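Local coordinates for protein N-alpha-acetyltransferase 35, NatC auxiliary subunit (Saccharomyces cerevisiae, PDB 6YGA) that serves as an auxiliary subunit of the NatC N-terminal acetyltransferase, which acetylates the N-terminal methionine of the L-A virus Gag protein, at residues L86-A91 against S267-A272; F161-L166 against F179-F184; Q362-H367 against E390-L395; M468-Y473 against E604-T609. All blocks are in the same frame, centred on the assembly; numbering follows the deposited sequence.

Along the chain, contact 2 is nested inside the span of chain between the segments of contact 1; contacts 3 and 4 follow in series. Contacts 1 and 2 lie on the same side of the chain's centre, with their own centres about 26 Å apart. Helix 142-167 links them: it carries 161-166, and its Leu143 and Tyr144 touch the helix of contact 1. Contacts 3 and 4 fall in the NAA35-like, TPR-clan range, their centres about 34 Å apart. In each, two helical segments cross at a steep angle, and helix 433-456 borders both. Contacts 1 and 4 are about 64 Å apart between centres, so the set samples an elongated, mostly helical subunit.

Contact 1: L86-A91 against S267-A272; sequences LASVAA and SPPKGA
The planar peptide between Ser267 and Pro268 has the methyl group of Ala91 over one face. Ala91 CB stands 3.6 Å from Pro268 N and 3.8 Å from Ser267 C. It thus lies above the peptide unit, a little nearer N than C. The two proline rings follow on from this point. Pro268 turns its CG to the helix, 4.0 Å from Ala91 CB, and the same CG passes 3.7 Å from Ala91 O. Pro269 meets the helix with CG and CD, and its CG is 4.0 Å from Ser88 CB.

Ser88 and Ala91 are three residues apart, so both look out from one side of the helix. Ser88 OG lies beside its own backbone N (chi1 -76°) and makes a weak hydrogen bond to Pro84 O, one turn back. Its approach to Pro269 is plain van der Waals contact. No hydrogen bond joins the two segments, and the contact is small and only partly buried. Beyond it, Phe76 and Tyr82 also touch Pro269, and Leu266 touches Ala91.

Both prolines have extended, polyproline-II-like backbone angles. The chain then reverses from Pro269 to Ala272, closed by a bond of 3.0 Å from Ala272 N to Pro269 O. Gly271 has a phi of 90°, as expected for its place in such a turn. A proline pair thus lies against the start of helix 85-104 and leads into a classic type II beta turn, with glycine at its third position.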
loop_
_atom_site.group_PDB
_atom_site.type_symbol
_atom_site.label_atom_id
_atom_site.label_comp_id
_atom_site.label_asym_id
_atom_site.label_seq_id
_atom_site.Cartn_x
_atom_site.Cartn_y
_atom_site.Cartn_z
ATOM N N LEU B 86 15.851 -1.064 -38.772
ATOM C CA LEU B 86 14.663 -0.276 -38.449
ATOM C C LEU B 86 13.682 -1.081 -37.606
ATOM O O LEU B 86 13.183 -0.597 -36.584
ATOM C CB LEU B 86 13.984 0.220 -39.725
ATOM C CG LEU B 86 12.620 0.874 -39.477
ATOM C CD1 LEU B 86 12.779 2.226 -38.789
ATOM C CD2 LEU B 86 11.808 0.999 -40.763
ATOM N N ALA B 87 13.393 -2.315 -38.021
ATOM C CA ALA B 87 12.476 -3.152 -37.255
ATOM C C ALA B 87 13.040 -3.478 -35.877
ATOM O O ALA B 87 12.295 -3.528 -34.891
ATOM C CB ALA B 87 12.166 -4.435 -38.027
ATOM N N SER B 88 14.355 -3.699 -35.785
ATOM C CA SER B 88 14.953 -4.032 -34.495
ATOM C C SER B 88 14.983 -2.824 -33.566
ATOM O O SER B 88 14.649 -2.942 -32.381
ATOM C CB SER B 88 16.360 -4.597 -34.689
ATOM O OG SER B 88 16.310 -5.935 -35.155
ATOM N N VAL B 89 15.382 -1.657 -34.079
ATOM C CA VAL B 89 15.384 -0.448 -33.258
ATOM C C VAL B 89 13.969 -0.110 -32.807
ATOM O O VAL B 89 13.742 0.257 -31.648
ATOM C CB VAL B 89 16.040 0.716 -34.025
ATOM C CG1 VAL B 89 15.619 2.059 -33.441
ATOM C CG2 VAL B 89 17.558 0.577 -33.994
ATOM N N ALA B 90 12.991 -0.251 -33.705
ATOM C CA ALA B 90 11.605 -0.004 -33.323
ATOM C C ALA B 90 11.130 -1.007 -32.279
ATOM O O ALA B 90 10.391 -0.649 -31.357
ATOM C CB ALA B 90 10.704 -0.041 -34.557
ATOM N N ALA B 91 11.548 -2.270 -32.402
ATOM C CA ALA B 91 11.154 -3.270 -31.412
ATOM C C ALA B 91 11.833 -3.020 -30.072
ATOM O O ALA B 91 11.232 -3.244 -29.015
ATOM C CB ALA B 91 11.471 -4.674 -31.924
ATOM N N SER B 267 10.090 -8.242 -32.911
ATOM C CA SER B 267 11.032 -9.109 -32.219
ATOM C C SER B 267 12.317 -8.343 -31.931
ATOM O O SER B 267 13.118 -8.108 -32.846
ATOM C CB SER B 267 11.331 -10.363 -33.044
ATOM O OG SER B 267 10.222 -11.244 -33.053
ATOM N N PRO B 268 12.541 -7.921 -30.688
ATOM C CA PRO B 268 13.820 -7.307 -30.353
ATOM C C PRO B 268 14.945 -8.303 -30.522
ATOM O O PRO B 268 14.729 -9.530 -30.454
ATOM C CB PRO B 268 13.641 -6.901 -28.882
ATOM C CG PRO B 268 12.170 -6.838 -28.671
ATOM C CD PRO B 268 11.599 -7.900 -29.557
ATOM N N PRO B 269 16.170 -7.829 -30.750
ATOM C CA PRO B 269 17.313 -8.746 -30.790
ATOM C C PRO B 269 17.418 -9.536 -29.496
ATOM O O PRO B 269 17.238 -9.000 -28.400
ATOM C CB PRO B 269 18.512 -7.811 -30.982
ATOM C CG PRO B 269 17.943 -6.601 -31.617
ATOM C CD PRO B 269 16.568 -6.442 -31.034
ATOM N N LYS B 270 17.686 -10.830 -29.639
ATOM C CA LYS B 270 17.781 -11.709 -28.481
ATOM C C LYS B 270 18.914 -11.270 -27.562
ATOM O O LYS B 270 20.039 -11.025 -28.008
ATOM C CB LYS B 270 17.985 -13.151 -28.941
ATOM C CG LYS B 270 16.749 -13.771 -29.577
ATOM C CD LYS B 270 16.927 -15.265 -29.790
ATOM C CE LYS B 270 15.675 -15.898 -30.375
ATOM N NZ LYS B 270 15.860 -17.356 -30.613
ATOM N N GLY B 271 18.610 -11.171 -26.269
ATOM C CA GLY B 271 19.563 -10.696 -25.290
ATOM C C GLY B 271 19.547 -9.202 -25.059
ATOM O O GLY B 271 20.300 -8.717 -24.204
ATOM N N ALA B 272 18.723 -8.456 -25.800
ATOM C CA ALA B 272 18.608 -7.021 -25.562
ATOM C C ALA B 272 18.022 -6.738 -24.185
ATOM O O ALA B 272 18.434 -5.789 -23.507
ATOM C CB ALA B 272 17.753 -6.374 -26.651
#

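Contact 2: F161-L166 against F179-F184; sequences FVQKLL and FNNMGF
Phe179 and Gln163 both hold CG anti to the backbone N, with chi1 at -154° and -165°. Phe179 thereby sends its ring in against helix 142-167. The loop that follows this helix so folds back onto the helix it has just left. Gln163 is extended beyond CG and passes across that ring at about a right angle. Its CB is 3.4 Å from Phe179 CZ, and its NE2 is 3.6 Å from Phe179 CE2. Gln163 CA lies over one face of the ring, offset toward the rim. The amide plane is inclined 34° to the ring, so this is no parallel stack.

Two aliphatic side chains complete the seat. Leu166 CD1 is 3.5 Å from Phe179 CB, and Val162 CG1 is 4.1 Å from Phe179 CD1. Trp103, on helix 85-104, touches both Val162 and Phe179.

The loop beyond the ring is folded by its own bonds. Asn180 OD1 accepts from the backbone N of Met182, a selenomethionine, at 3.2 Å, which makes an Asx turn. A type I' beta turn follows from Asn181 to Phe184. Arg281 hydrogen-bonds Met182 O within the turn and makes a cation-pi contact with Phe184 at its end.

At the outer side, Gln163 NE2 and Asn181 ND2 approach to 3.7 Å without a hydrogen bond, their amide planes steeply inclined. Between these two segments the attraction is mainly van der Waals contact around Phe179.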
loop_
_atom_site.group_PDB
_atom_site.type_symbol
_atom_site.label_atom_id
_atom_site.label_comp_id
_atom_site.label_asym_id
_atom_site.label_seq_id
_atom_site.Cartn_x
_atom_site.Cartn_y
_atom_site.Cartn_z
ATOM N N PHE B 161 13.643 11.825 -13.141
ATOM C CA PHE B 161 12.563 12.673 -12.650
ATOM C C PHE B 161 11.709 11.935 -11.630
ATOM O O PHE B 161 11.260 12.527 -10.643
ATOM C CB PHE B 161 11.710 13.165 -13.819
ATOM C CG PHE B 161 10.438 13.843 -13.397
ATOM C CD1 PHE B 161 10.472 15.009 -12.650
ATOM C CD2 PHE B 161 9.207 13.320 -13.758
ATOM C CE1 PHE B 161 9.302 15.633 -12.262
ATOM C CE2 PHE B 161 8.036 13.941 -13.375
ATOM C CZ PHE B 161 8.082 15.098 -12.626
ATOM N N VAL B 162 11.478 10.639 -11.851
ATOM C CA VAL B 162 10.758 9.829 -10.875
ATOM C C VAL B 162 11.519 9.791 -9.556
ATOM O O VAL B 162 10.919 9.825 -8.475
ATOM C CB VAL B 162 10.516 8.418 -11.441
ATOM C CG1 VAL B 162 9.901 7.506 -10.391
ATOM C CG2 VAL B 162 9.624 8.493 -12.673
ATOM N N GLN B 163 12.852 9.748 -9.622
ATOM C CA GLN B 163 13.654 9.774 -8.404
ATOM C C GLN B 163 13.425 11.060 -7.621
ATOM O O GLN B 163 13.337 11.036 -6.389
ATOM C CB GLN B 163 15.133 9.613 -8.748
ATOM C CG GLN B 163 16.013 9.279 -7.563
ATOM C CD GLN B 163 17.477 9.235 -7.937
ATOM O OE1 GLN B 163 17.947 10.046 -8.735
ATOM N NE2 GLN B 163 18.205 8.281 -7.372
ATOM N N LYS B 164 13.327 12.195 -8.319
ATOM C CA LYS B 164 13.043 13.454 -7.638
ATOM C C LYS B 164 11.661 13.429 -7.001
ATOM O O LYS B 164 11.472 13.943 -5.891
ATOM C CB LYS B 164 13.153 14.625 -8.614
ATOM C CG LYS B 164 14.497 14.745 -9.310
ATOM C CD LYS B 164 14.615 16.072 -10.046
ATOM C CE LYS B 164 15.923 16.168 -10.815
ATOM N NZ LYS B 164 16.170 17.557 -11.295
ATOM N N LEU B 165 10.681 12.839 -7.694
ATOM C CA LEU B 165 9.332 12.741 -7.146
ATOM C C LEU B 165 9.316 11.927 -5.859
ATOM O O LEU B 165 8.662 12.311 -4.882
ATOM C CB LEU B 165 8.391 12.119 -8.178
ATOM C CG LEU B 165 8.094 12.924 -9.443
ATOM C CD1 LEU B 165 7.169 12.150 -10.367
ATOM C CD2 LEU B 165 7.479 14.255 -9.073
ATOM N N LEU B 166 10.035 10.799 -5.839
ATOM C CA LEU B 166 10.070 9.962 -4.645
ATOM C C LEU B 166 10.837 10.623 -3.508
ATOM O O LEU B 166 10.564 10.339 -2.336
ATOM C CB LEU B 166 10.682 8.601 -4.969
ATOM C CG LEU B 166 9.802 7.661 -5.795
ATOM C CD1 LEU B 166 10.523 6.355 -6.073
ATOM C CD2 LEU B 166 8.485 7.408 -5.078
ATOM N N PHE B 179 11.954 1.768 -6.654
ATOM C CA PHE B 179 13.098 2.482 -7.202
ATOM C C PHE B 179 14.399 1.876 -6.671
ATOM O O PHE B 179 15.178 2.504 -5.960
ATOM C CB PHE B 179 13.025 3.976 -6.896
ATOM C CG PHE B 179 13.757 4.818 -7.892
ATOM C CD1 PHE B 179 13.117 5.273 -9.031
ATOM C CD2 PHE B 179 15.092 5.128 -7.708
ATOM C CE1 PHE B 179 13.792 6.041 -9.963
ATOM C CE2 PHE B 179 15.773 5.894 -8.633
ATOM C CZ PHE B 179 15.121 6.349 -9.763
ATOM N N ASN B 180 14.636 0.617 -7.021
ATOM C CA ASN B 180 15.934 -0.015 -6.803
ATOM C C ASN B 180 16.743 0.201 -8.073
ATOM O O ASN B 180 16.675 -0.588 -9.016
ATOM C CB ASN B 180 15.777 -1.495 -6.476
ATOM C CG ASN B 180 17.111 -2.200 -6.302
ATOM O OD1 ASN B 180 18.148 -1.562 -6.112
ATOM N ND2 ASN B 180 17.088 -3.528 -6.358
ATOM N N ASN B 181 17.505 1.296 -8.106
ATOM C CA ASN B 181 18.343 1.630 -9.252
ATOM C C ASN B 181 19.739 1.017 -9.167
ATOM O O ASN B 181 20.612 1.396 -9.953
ATOM C CB ASN B 181 18.444 3.153 -9.414
ATOM C CG ASN B 181 19.144 3.826 -8.247
ATOM O OD1 ASN B 181 19.196 3.284 -7.143
ATOM N ND2 ASN B 181 19.678 5.020 -8.486
HETATM N N MSE B 182 19.963 0.091 -8.237
HETATM C CA MSE B 182 21.217 -0.657 -8.131
HETATM C C MSE B 182 22.463 0.222 -8.034
HETATM O O MSE B 182 23.461 -0.027 -8.707
HETATM C CB MSE B 182 21.349 -1.610 -9.317
HETATM C CG MSE B 182 20.264 -2.666 -9.345
HETATM SE SE MSE B 182 20.265 -3.723 -10.973
HETATM C CE MSE B 182 20.717 -5.449 -10.193
ATOM N N GLY B 183 22.394 1.251 -7.193
ATOM C CA GLY B 183 23.548 2.086 -6.931
ATOM C C GLY B 183 23.909 3.079 -8.010
ATOM O O GLY B 183 25.039 3.576 -8.021
ATOM N N PHE B 184 22.988 3.396 -8.915
ATOM C CA PHE B 184 23.262 4.365 -9.971
ATOM C C PHE B 184 23.110 5.786 -9.435
ATOM O O PHE B 184 22.053 6.151 -8.909
ATOM C CB PHE B 184 22.332 4.144 -11.162
ATOM C CG PHE B 184 22.881 3.193 -12.188
ATOM C CD1 PHE B 184 24.036 3.500 -12.884
ATOM C CD2 PHE B 184 22.235 2.000 -12.464
ATOM C CE1 PHE B 184 24.544 2.628 -13.828
ATOM C CE2 PHE B 184 22.736 1.127 -13.407
ATOM C CZ PHE B 184 23.890 1.442 -14.092
#

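Contact 3: Q362-H367 against E390-L395; sequences QFYLLH and ESSNML. With EDO (1,2-ethanediol), chain C; EDO (1,2-ethanediol), chain D.
His367 is gripped at its face and its rim at once. The methyl carbon Leu395 CD2 sits over the centre of the imidazole, 3.6 Å from the ring centroid and 13° off the normal, a CH-pi contact. In the ring plane, His367 ND1 gives a hydrogen bond of 2.7 Å to Phe363 O, one turn back, with an angle of 156° at the hydrogen. NE2 is hydrogen-bonded to Tyr399 OH. A 1,2-ethanediol, probably from the crystallisation liquor, lies at another part of the ring edge.

Leu395 CD2 also reaches Tyr364, at the edge of its ring, with CD2 4.1 Å from Tyr364 CD1. One face of that ring carries Ser391 CB, 3.5 Å from Tyr364 CE1, and the backbone N of Ser392. Ser392 OG packs 3.2 Å from Tyr364 CB. The two serine hydroxyls bond within their own helix, to Leu387 O and Ile388 O.

The contact joins two consecutive helices of the TPR-clan region, 360-372 and 386-402. Their segments 362-367 and 390-395 cross at 82°, with axes 9.1 Å apart. Trp438 of helix 433-456 touches His367 and Leu395. The bonds at both ring nitrogens should hold the imidazole's rotation, so that its face stays against Leu395 CD2.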
loop_
_atom_site.group_PDB
_atom_site.type_symbol
_atom_site.label_atom_id
_atom_site.label_comp_id
_atom_site.label_asym_id
_atom_site.label_seq_id
_atom_site.Cartn_x
_atom_site.Cartn_y
_atom_site.Cartn_z
ATOM N N GLN B 362 -3.754 31.054 5.893
ATOM C CA GLN B 362 -4.856 31.606 5.111
ATOM C C GLN B 362 -5.729 30.498 4.539
ATOM O O GLN B 362 -6.962 30.597 4.548
ATOM C CB GLN B 362 -4.318 32.489 3.985
ATOM C CG GLN B 362 -3.724 33.805 4.443
ATOM C CD GLN B 362 -3.149 34.600 3.291
ATOM O OE1 GLN B 362 -3.079 34.115 2.161
ATOM N NE2 GLN B 362 -2.732 35.828 3.570
ATOM N N PHE B 363 -5.102 29.432 4.041
ATOM C CA PHE B 363 -5.846 28.302 3.493
ATOM C C PHE B 363 -6.684 27.621 4.569
ATOM O O PHE B 363 -7.831 27.230 4.319
ATOM C CB PHE B 363 -4.864 27.318 2.857
ATOM C CG PHE B 363 -5.513 26.180 2.135
ATOM C CD1 PHE B 363 -6.250 26.401 0.983
ATOM C CD2 PHE B 363 -5.355 24.881 2.586
ATOM C CE1 PHE B 363 -6.836 25.348 0.308
ATOM C CE2 PHE B 363 -5.934 23.825 1.915
ATOM C CZ PHE B 363 -6.676 24.059 0.773
ATOM N N TYR B 364 -6.130 27.478 5.775
ATOM C CA TYR B 364 -6.874 26.865 6.870
ATOM C C TYR B 364 -8.044 27.740 7.298
ATOM O O TYR B 364 -9.159 27.245 7.504
ATOM C CB TYR B 364 -5.942 26.597 8.052
ATOM C CG TYR B 364 -6.662 26.338 9.358
ATOM C CD1 TYR B 364 -7.174 25.082 9.653
ATOM C CD2 TYR B 364 -6.821 27.349 10.299
ATOM C CE1 TYR B 364 -7.830 24.843 10.842
ATOM C CE2 TYR B 364 -7.477 27.118 11.493
ATOM C CZ TYR B 364 -7.979 25.862 11.761
ATOM O OH TYR B 364 -8.632 25.622 12.949
ATOM N N LEU B 365 -7.809 29.047 7.442
ATOM C CA LEU B 365 -8.878 29.943 7.871
ATOM C C LEU B 365 -10.003 30.012 6.845
ATOM O O LEU B 365 -11.152 30.292 7.205
ATOM C CB LEU B 365 -8.311 31.334 8.145
ATOM C CG LEU B 365 -7.349 31.429 9.331
ATOM C CD1 LEU B 365 -6.779 32.831 9.425
ATOM C CD2 LEU B 365 -8.051 31.049 10.626
ATOM N N LEU B 366 -9.698 29.755 5.568
ATOM C CA LEU B 366 -10.753 29.697 4.561
ATOM C C LEU B 366 -11.695 28.529 4.817
ATOM O O LEU B 366 -12.911 28.653 4.636
ATOM C CB LEU B 366 -10.145 29.597 3.163
ATOM C CG LEU B 366 -9.879 30.913 2.433
ATOM C CD1 LEU B 366 -9.098 30.653 1.159
ATOM C CD2 LEU B 366 -11.191 31.624 2.124
ATOM N N HIS B 367 -11.152 27.382 5.236
ATOM C CA HIS B 367 -12.006 26.244 5.556
ATOM C C HIS B 367 -12.921 26.564 6.729
ATOM O O HIS B 367 -14.119 26.260 6.693
ATOM C CB HIS B 367 -11.159 25.009 5.865
ATOM C CG HIS B 367 -10.483 24.425 4.665
ATOM N ND1 HIS B 367 -9.441 25.055 4.020
ATOM C CD2 HIS B 367 -10.700 23.271 3.991
ATOM C CE1 HIS B 367 -9.046 24.315 3.000
ATOM N NE2 HIS B 367 -9.794 23.227 2.960
ATOM N N GLU B 390 -0.505 24.704 14.001
ATOM C CA GLU B 390 -0.659 23.258 14.105
ATOM C C GLU B 390 -1.884 22.777 13.338
ATOM O O GLU B 390 -1.830 21.747 12.656
ATOM C CB GLU B 390 -0.752 22.849 15.576
ATOM C CG GLU B 390 -1.037 21.371 15.822
ATOM C CD GLU B 390 0.218 20.518 15.852
ATOM O OE1 GLU B 390 1.182 20.841 15.128
ATOM O OE2 GLU B 390 0.240 19.522 16.606
ATOM N N SER B 391 -2.995 23.509 13.433
ATOM C CA SER B 391 -4.197 23.106 12.710
ATOM C C SER B 391 -3.978 23.164 11.205
ATOM O O SER B 391 -4.452 22.291 10.470
ATOM C CB SER B 391 -5.376 23.986 13.122
ATOM O OG SER B 391 -5.615 23.902 14.517
ATOM N N SER B 392 -3.248 24.177 10.728
ATOM C CA SER B 392 -2.989 24.298 9.294
ATOM C C SER B 392 -2.136 23.146 8.788
ATOM O O SER B 392 -2.391 22.606 7.705
ATOM C CB SER B 392 -2.309 25.631 8.992
ATOM O OG SER B 392 -3.080 26.712 9.483
ATOM N N ASN B 393 -1.112 22.762 9.552
ATOM C CA ASN B 393 -0.311 21.601 9.183
ATOM C C ASN B 393 -1.149 20.328 9.204
ATOM O O ASN B 393 -0.991 19.460 8.337
ATOM C CB ASN B 393 0.892 21.476 10.120
ATOM C CG ASN B 393 1.881 22.616 9.951
ATOM O OD1 ASN B 393 2.011 23.182 8.867
ATOM N ND2 ASN B 393 2.588 22.955 11.026
HETATM N N MSE B 394 -2.052 20.205 10.172
HETATM C CA MSE B 394 -2.925 19.042 10.273
HETATM C C MSE B 394 -3.808 18.928 9.035
HETATM O O MSE B 394 -4.045 17.834 8.518
HETATM C CB MSE B 394 -3.790 19.132 11.531
HETATM C CG MSE B 394 -4.318 17.797 12.025
HETATM SE SE MSE B 394 -2.874 16.631 12.612
HETATM C CE MSE B 394 -3.357 15.045 11.592
ATOM N N LEU B 395 -4.294 20.079 8.565
ATOM C CA LEU B 395 -5.170 20.088 7.400
ATOM C C LEU B 395 -4.407 19.716 6.137
ATOM O O LEU B 395 -4.928 18.990 5.282
ATOM C CB LEU B 395 -5.829 21.460 7.255
ATOM C CG LEU B 395 -6.756 21.667 6.058
ATOM C CD1 LEU B 395 -7.934 20.701 6.107
ATOM C CD2 LEU B 395 -7.240 23.110 6.015
HETATM C C1 EDO C . -9.803 33.155 5.401
HETATM O O1 EDO C . -8.728 33.476 4.509
HETATM C C2 EDO C . -10.521 34.417 5.862
HETATM O O2 EDO C . -11.322 34.098 7.005
HETATM C C1 EDO D . -14.438 23.194 4.508
HETATM O O1 EDO D . -15.300 23.826 5.461
HETATM C C2 EDO D . -14.040 21.810 5.009
HETATM O O2 EDO D . -13.337 21.926 6.253
#

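Contact 4: M468-Y473 against E604-T609; sequences MFWYVY and EVFQQT
Aromatic contact joins Trp470 to Phe606. The six-membered ring of Trp470 turns its edge to the face of Phe606, in a T-shaped pair with centroids 5.1 Å apart and planes at 72°. Trp470 CZ3 stands over the centre of the phenyl ring, and Trp470 CE3 is 3.7 Å from Phe606 CE2. Around Phe606, His585 adds an edge-to-face partner and Phe589 a further ring.

Two aliphatic groups of helix 603-613 meet the indole. Thr609 CG2 lies over one indole face near the rim, a tight 3.2 Å from Trp470 NE1. Val605 CG1 approaches Trp470 CH2 at 4.1 Å. From the indole's own helix, Tyr471 CB sits at the edge of the Phe606 ring, 4.2 Å from Phe606 CZ.

These side chains bridge helix 465-506 and the short helix 603-613, in the TPR-clan region of the subunit. Segments 468-473 and 604-609 of these helices cross at 102°, their axes 11.4 Å apart.

Between the two segments there is no hydrogen bond. Thr609 OG1 donates to Val605 O at 2.8 Å in its own helix, while Tyr466 OH, on helix 465-506, bonds Phe606 O. Thr609 N also binds Val605 O, from the opposite face of the carbonyl plane. With OG1 beside the backbone N (chi1 -61°), CG2 is left pointing to the indole.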
loop_
_atom_site.group_PDB
_atom_site.type_symbol
_atom_site.label_atom_id
_atom_site.label_comp_id
_atom_site.label_asym_id
_atom_site.label_seq_id
_atom_site.Cartn_x
_atom_site.Cartn_y
_atom_site.Cartn_z
HETATM N N MSE B 468 -19.865 -2.439 13.496
HETATM C CA MSE B 468 -19.338 -1.298 12.752
HETATM C C MSE B 468 -20.444 -0.421 12.165
HETATM O O MSE B 468 -20.400 0.804 12.276
HETATM C CB MSE B 468 -18.412 -1.776 11.638
HETATM C CG MSE B 468 -17.174 -2.510 12.136
HETATM SE SE MSE B 468 -16.204 -1.507 13.504
HETATM C CE MSE B 468 -15.913 0.156 12.530
ATOM N N PHE B 469 -21.441 -1.050 11.541
ATOM C CA PHE B 469 -22.518 -0.273 10.938
ATOM C C PHE B 469 -23.320 0.475 11.995
ATOM O O PHE B 469 -23.727 1.619 11.771
ATOM C CB PHE B 469 -23.420 -1.178 10.101
ATOM C CG PHE B 469 -22.915 -1.406 8.706
ATOM C CD1 PHE B 469 -22.459 -0.347 7.936
ATOM C CD2 PHE B 469 -22.874 -2.682 8.173
ATOM C CE1 PHE B 469 -21.988 -0.557 6.651
ATOM C CE2 PHE B 469 -22.410 -2.898 6.892
ATOM C CZ PHE B 469 -21.963 -1.836 6.130
ATOM N N TRP B 470 -23.547 -0.138 13.157
ATOM C CA TRP B 470 -24.278 0.578 14.195
ATOM C C TRP B 470 -23.416 1.663 14.823
ATOM O O TRP B 470 -23.925 2.726 15.199
ATOM C CB TRP B 470 -24.788 -0.378 15.268
ATOM C CG TRP B 470 -25.541 0.353 16.332
ATOM C CD1 TRP B 470 -26.842 0.757 16.284
ATOM C CD2 TRP B 470 -25.028 0.800 17.594
ATOM N NE1 TRP B 470 -27.174 1.421 17.439
ATOM C CE2 TRP B 470 -26.078 1.459 18.261
ATOM C CE3 TRP B 470 -23.784 0.703 18.223
ATOM C CZ2 TRP B 470 -25.925 2.014 19.528
ATOM C CZ3 TRP B 470 -23.633 1.255 19.480
ATOM C CH2 TRP B 470 -24.698 1.902 20.120
ATOM N N TYR B 471 -22.110 1.416 14.948
ATOM C CA TYR B 471 -21.225 2.447 15.474
ATOM C C TYR B 471 -21.175 3.649 14.541
ATOM O O TYR B 471 -21.148 4.795 14.999
ATOM C CB TYR B 471 -19.825 1.877 15.707
ATOM C CG TYR B 471 -18.834 2.894 16.223
ATOM C CD1 TYR B 471 -19.011 3.500 17.459
ATOM C CD2 TYR B 471 -17.719 3.244 15.476
ATOM C CE1 TYR B 471 -18.111 4.431 17.932
ATOM C CE2 TYR B 471 -16.809 4.169 15.941
ATOM C CZ TYR B 471 -17.010 4.761 17.169
ATOM O OH TYR B 471 -16.104 5.684 17.635
ATOM N N VAL B 472 -21.186 3.410 13.227
ATOM C CA VAL B 472 -21.161 4.521 12.281
ATOM C C VAL B 472 -22.505 5.238 12.268
ATOM O O VAL B 472 -22.567 6.467 12.150
ATOM C CB VAL B 472 -20.755 4.026 10.881
ATOM C CG1 VAL B 472 -20.826 5.162 9.869
ATOM C CG2 VAL B 472 -19.353 3.458 10.929
ATOM N N TYR B 473 -23.599 4.486 12.396
ATOM C CA TYR B 473 -24.900 5.108 12.620
ATOM C C TYR B 473 -24.869 5.989 13.863
ATOM O O TYR B 473 -25.316 7.141 13.836
ATOM C CB TYR B 473 -25.973 4.028 12.747
ATOM C CG TYR B 473 -27.315 4.545 13.200
ATOM C CD1 TYR B 473 -28.199 5.120 12.298
ATOM C CD2 TYR B 473 -27.703 4.452 14.529
ATOM C CE1 TYR B 473 -29.431 5.594 12.709
ATOM C CE2 TYR B 473 -28.931 4.923 14.950
ATOM C CZ TYR B 473 -29.792 5.492 14.035
ATOM O OH TYR B 473 -31.017 5.962 14.444
ATOM N N GLU B 604 -21.410 -3.428 26.805
ATOM C CA GLU B 604 -22.778 -3.773 27.178
ATOM C C GLU B 604 -23.805 -3.021 26.339
ATOM O O GLU B 604 -24.891 -3.548 26.070
ATOM C CB GLU B 604 -23.001 -3.498 28.666
ATOM C CG GLU B 604 -22.251 -4.437 29.609
ATOM C CD GLU B 604 -20.802 -4.036 29.830
ATOM O OE1 GLU B 604 -20.363 -3.020 29.248
ATOM O OE2 GLU B 604 -20.104 -4.737 30.595
ATOM N N VAL B 605 -23.488 -1.794 25.918
ATOM C CA VAL B 605 -24.425 -1.030 25.097
ATOM C C VAL B 605 -24.559 -1.656 23.714
ATOM O O VAL B 605 -25.662 -1.730 23.157
ATOM C CB VAL B 605 -23.986 0.443 25.013
ATOM C CG1 VAL B 605 -24.951 1.241 24.148
ATOM C CG2 VAL B 605 -23.888 1.048 26.407
ATOM N N PHE B 606 -23.442 -2.116 23.138
ATOM C CA PHE B 606 -23.497 -2.825 21.862
ATOM C C PHE B 606 -24.402 -4.047 21.950
ATOM O O PHE B 606 -25.199 -4.306 21.040
ATOM C CB PHE B 606 -22.092 -3.248 21.427
ATOM C CG PHE B 606 -21.305 -2.171 20.718
ATOM C CD1 PHE B 606 -20.532 -1.267 21.435
ATOM C CD2 PHE B 606 -21.308 -2.088 19.331
ATOM C CE1 PHE B 606 -19.796 -0.286 20.783
ATOM C CE2 PHE B 606 -20.574 -1.108 18.673
ATOM C CZ PHE B 606 -19.818 -0.207 19.401
ATOM N N GLN B 607 -24.290 -4.812 23.039
ATOM C CA GLN B 607 -25.086 -6.027 23.176
ATOM C C GLN B 607 -26.563 -5.704 23.350
ATOM O O GLN B 607 -27.425 -6.326 22.718
ATOM C CB GLN B 607 -24.577 -6.857 24.357
ATOM C CG GLN B 607 -23.078 -7.099 24.341
ATOM C CD GLN B 607 -22.606 -7.736 23.052
ATOM O OE1 GLN B 607 -23.189 -8.712 22.576
ATOM N NE2 GLN B 607 -21.545 -7.183 22.474
ATOM N N GLN B 608 -26.876 -4.726 24.204
ATOM C CA GLN B 608 -28.272 -4.401 24.473
ATOM C C GLN B 608 -28.958 -3.836 23.237
ATOM O O GLN B 608 -30.113 -4.171 22.953
ATOM C CB GLN B 608 -28.365 -3.418 25.641
ATOM C CG GLN B 608 -29.785 -3.024 26.002
ATOM C CD GLN B 608 -30.627 -4.206 26.441
ATOM O OE1 GLN B 608 -30.121 -5.162 27.030
ATOM N NE2 GLN B 608 -31.921 -4.147 26.155
ATOM N N THR B 609 -28.258 -2.984 22.484
ATOM C CA THR B 609 -28.840 -2.407 21.276
ATOM C C THR B 609 -29.244 -3.489 20.284
ATOM O O THR B 609 -30.321 -3.419 19.681
ATOM C CB THR B 609 -27.851 -1.433 20.636
ATOM O OG1 THR B 609 -27.568 -0.366 21.551
ATOM C CG2 THR B 609 -28.425 -0.854 19.359
#